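Local coordinates for protein PnpC (Pseudomonas putida, PDB 3N9T) that probably cleaves the aromatic ring of hydroxyquinol between adjacent hydroxyl-bearing carbons, as an iron(III)-dependent intradiol dioxygenase, at residues 215-220 with 235-240. Sequence-based numbering, arbitrary orientation.
With FE (Fe (III) ion), chain D.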
ATOM      1  N   ARG A 215      -0.246  18.279  15.110  1.00 17.68           N
ATOM      2  CA  ARG A 215       1.061  18.141  15.739  1.00 17.26           C
ATOM      3  C   ARG A 215       1.271  19.054  16.947  1.00 16.08           C
ATOM      4  O   ARG A 215       0.911  20.229  16.890  1.00 15.79           O
ATOM      5  CB  ARG A 215       2.124  18.412  14.740  1.00 17.34           C
ATOM      6  CG  ARG A 215       1.892  17.522  13.503  1.00 20.79           C
ATOM      7  CD  ARG A 215       3.168  16.930  13.015  1.00 21.58           C
ATOM      8  NE  ARG A 215       3.903  16.240  14.060  1.00 18.55           N
ATOM      9  CZ  ARG A 215       5.217  16.156  14.060  1.00 21.00           C
ATOM     10  NH1 ARG A 215       5.898  16.689  13.065  1.00 21.48           N
ATOM     11  NH2 ARG A 215       5.858  15.524  15.022  1.00 17.00           N
ATOM     12  N   PRO A 216       1.862  18.520  18.025  1.00 15.09           N
ATOM     13  CA  PRO A 216       2.314  19.441  19.081  1.00 15.39           C
ATOM     14  C   PRO A 216       3.354  20.435  18.576  1.00 15.77           C
ATOM     15  O   PRO A 216       4.126  20.122  17.670  1.00 14.58           O
ATOM     16  CB  PRO A 216       2.977  18.532  20.117  1.00 14.63           C
ATOM     17  CG  PRO A 216       3.282  17.255  19.382  1.00 13.34           C
ATOM     18  CD  PRO A 216       2.367  17.137  18.213  1.00 14.36           C
ATOM     19  N   ALA A 217       3.388  21.613  19.209  1.00 14.89           N
ATOM     20  CA  ALA A 217       4.362  22.667  18.885  1.00 15.02           C
ATOM     21  C   ALA A 217       5.807  22.171  18.953  1.00 14.13           C
ATOM     22  O   ALA A 217       6.172  21.418  19.850  1.00 13.59           O
ATOM     23  CB  ALA A 217       4.133  23.896  19.816  1.00 13.69           C
ATOM     24  N   HIS A 218       6.607  22.518  17.948  1.00 14.97           N
ATOM     25  CA  HIS A 218       8.000  22.075  17.931  1.00 16.37           C
ATOM     26  C   HIS A 218       8.912  22.978  17.175  1.00 16.30           C
ATOM     27  O   HIS A 218       8.465  23.704  16.283  1.00 14.56           O
ATOM     28  CB  HIS A 218       8.143  20.678  17.324  1.00 16.37           C
ATOM     29  CG  HIS A 218       7.537  20.540  15.948  1.00 19.93           C
ATOM     30  ND1 HIS A 218       6.200  20.292  15.751  1.00 16.10           N
ATOM     31  CD2 HIS A 218       8.097  20.586  14.710  1.00 20.24           C
ATOM     32  CE1 HIS A 218       5.959  20.217  14.443  1.00 22.76           C
ATOM     33  NE2 HIS A 218       7.091  20.401  13.788  1.00 26.90           N
ATOM     34  N   LEU A 219      10.216  22.781  17.432  1.00 15.62           N
ATOM     35  CA  LEU A 219      11.252  23.457  16.666  1.00 16.23           C
ATOM     36  C   LEU A 219      12.095  22.336  16.025  1.00 17.06           C
ATOM     37  O   LEU A 219      12.462  21.386  16.728  1.00 15.18           O
ATOM     38  CB  LEU A 219      12.084  24.347  17.622  1.00 15.75           C
ATOM     39  CG  LEU A 219      13.272  25.177  17.070  1.00 19.21           C
ATOM     40  CD1 LEU A 219      12.867  26.111  15.857  1.00 17.49           C
ATOM     41  CD2 LEU A 219      13.875  26.012  18.207  1.00 17.13           C
ATOM     42  N   HIS A 220      12.377  22.448  14.716  1.00 15.25           N
ATOM     43  CA  HIS A 220      13.142  21.414  13.976  1.00 17.13           C
ATOM     44  C   HIS A 220      14.593  21.757  14.082  1.00 15.94           C
ATOM     45  O   HIS A 220      14.929  22.917  14.025  1.00 14.04           O
ATOM     46  CB  HIS A 220      12.790  21.397  12.492  1.00 17.15           C
ATOM     47  CG  HIS A 220      11.393  20.902  12.181  1.00 20.73           C
ATOM     48  ND1 HIS A 220      11.098  19.560  12.047  1.00 25.05           N
ATOM     49  CD2 HIS A 220      10.220  21.569  11.978  1.00 19.31           C
ATOM     50  CE1 HIS A 220       9.805  19.417  11.772  1.00 26.40           C
ATOM     51  NE2 HIS A 220       9.243  20.620  11.731  1.00 26.64           N
ATOM     52  N   LEU A 235      12.518  19.609  18.924  1.00 13.65           N
ATOM     53  CA  LEU A 235      12.337  19.903  20.389  1.00 13.76           C
ATOM     54  C   LEU A 235      10.881  20.281  20.530  1.00 13.00           C
ATOM     55  O   LEU A 235      10.373  21.180  19.801  1.00 10.69           O
ATOM     56  CB  LEU A 235      13.192  21.114  20.832  1.00 13.32           C
ATOM     57  CG  LEU A 235      14.696  20.781  20.879  1.00 14.39           C
ATOM     58  CD1 LEU A 235      15.402  21.924  21.688  1.00 12.33           C
ATOM     59  CD2 LEU A 235      14.979  19.345  21.559  1.00 14.39           C
ATOM     60  N   PHE A 236      10.153  19.575  21.372  1.00 12.94           N
ATOM     61  CA  PHE A 236       8.700  19.803  21.461  1.00 13.07           C
ATOM     62  C   PHE A 236       8.417  20.598  22.721  1.00 14.64           C
ATOM     63  O   PHE A 236       9.003  20.265  23.754  1.00 14.46           O
ATOM     64  CB  PHE A 236       7.954  18.469  21.621  1.00 13.04           C
ATOM     65  CG  PHE A 236       8.040  17.576  20.394  1.00 13.67           C
ATOM     66  CD1 PHE A 236       7.114  17.723  19.387  1.00  8.29           C
ATOM     67  CD2 PHE A 236       9.074  16.638  20.249  1.00 12.64           C
ATOM     68  CE1 PHE A 236       7.175  16.930  18.244  1.00 13.98           C
ATOM     69  CE2 PHE A 236       9.138  15.864  19.101  1.00 14.70           C
ATOM     70  CZ  PHE A 236       8.176  16.020  18.115  1.00 13.19           C
ATOM     71  N   ASN A 237       7.469  21.561  22.666  1.00 15.34           N
ATOM     72  CA  ASN A 237       7.086  22.328  23.873  1.00 16.38           C
ATOM     73  C   ASN A 237       6.493  21.384  24.936  1.00 17.06           C
ATOM     74  O   ASN A 237       5.497  20.708  24.701  1.00 16.67           O
ATOM     75  CB  ASN A 237       6.038  23.443  23.612  1.00 17.03           C
ATOM     76  CG  ASN A 237       6.414  24.392  22.449  1.00 21.29           C
ATOM     77  OD1 ASN A 237       7.238  24.065  21.583  1.00 16.97           O
ATOM     78  ND2 ASN A 237       5.727  25.526  22.382  1.00 21.81           N
ATOM     79  N   SER A 238       7.063  21.418  26.117  1.00 17.95           N
ATOM     80  CA  SER A 238       6.600  20.589  27.259  1.00 22.90           C
ATOM     81  C   SER A 238       5.121  20.717  27.596  1.00 23.49           C
ATOM     82  O   SER A 238       4.494  19.819  28.214  1.00 25.34           O
ATOM     83  CB  SER A 238       7.293  21.098  28.533  1.00 22.18           C
ATOM     84  OG  SER A 238       8.250  20.166  28.848  1.00 31.73           O
ATOM     85  N   ASP A 239       4.549  21.834  27.289  1.00 23.49           N
ATOM     86  CA  ASP A 239       3.215  21.954  27.826  1.00 27.71           C
ATOM     87  C   ASP A 239       2.087  21.628  26.865  1.00 26.16           C
ATOM     88  O   ASP A 239       0.930  21.962  27.144  1.00 27.39           O
ATOM     89  CB  ASP A 239       3.077  23.337  28.512  1.00 28.23           C
ATOM     90  CG  ASP A 239       3.944  23.420  29.789  1.00 32.27           C
ATOM     91  OD1 ASP A 239       3.877  22.422  30.585  1.00 36.12           O
ATOM     92  OD2 ASP A 239       4.728  24.422  29.970  1.00 33.51           O
ATOM     93  N   ASP A 240       2.416  21.027  25.722  1.00 23.20           N
ATOM     94  CA  ASP A 240       1.544  21.166  24.545  1.00 22.01           C
ATOM     95  C   ASP A 240       0.381  20.212  24.760  1.00 19.09           C
ATOM     96  O   ASP A 240       0.579  19.133  25.265  1.00 17.94           O
ATOM     97  CB  ASP A 240       2.309  20.831  23.247  1.00 20.44           C
ATOM     98  CG  ASP A 240       1.488  21.071  22.004  1.00 24.61           C
ATOM     99  OD1 ASP A 240       1.708  22.092  21.316  1.00 18.45           O
ATOM    100  OD2 ASP A 240       0.604  20.238  21.701  1.00 23.83           O
TER
HETATM  101 FE    FE D 292       7.316  20.664  11.846  1.00 40.62          FE
HETATM  102  O   HOH W   1       7.472  19.270  10.252  1.00 41.05           O
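His218 and Phe236 face each other as a non-hydrogen-bonded antiparallel pair, and CB of His218 lies 3.7 Å from CD1 of Phe236. The two rings meet obliquely, planes 53° apart. Phe236 also takes Pro216 CG against CD1, while the guanidinium of Arg215 brings NH2 to the ring's edge, 3.8 Å from CE1; the same NH2 is salt-bridged to Asp246. His218 CG sits between the backbone N and the carbonyl carbon (chi1 54°), which swings the imidazole away from 235-240 and brings NE2 within 2.0 Å of the iron(III). His220 NE2 (1.9 Å), Tyr160, Tyr194 and a water also bind the metal.

The second shell fixes the rotation of that imidazole: His218 ND1 donates to Pro216 O at 2.8 Å, the acceptor lying in the ring plane, which would probably polarise the ligand. The same peptide is held at its other end, since Ala217 N reaches Asp240 OD1 at 2.7 Å in a nearly straight bond (174°), from above the carboxylate plane. Asp240 OD2 accepts from Tyr242 N, so one carboxylate ties two backbone sites together. An alanine in place of Asp240 would probably leave Ala217 N without its mate and the Pro216 carbonyl less firmly placed at the ring edge of His218.

Asn237 N to Ala217 O extends the ladder, and Leu219 and Leu235 form its hydrogen-bonded pair, with Leu219 N 2.9 Å from Leu235 O and a reciprocal bond. Their side chains occupy the sheet face opposite His218 and Phe236; Leu235 packs on Tyr283 and Phe285 of strand 278-287. The type I turn Asn237 to Asp240 ends this arm of the 214-224/231-237 hairpin, which lies between strand 148-152, paired with 214-224, and strand 256-262, paired with 231-237.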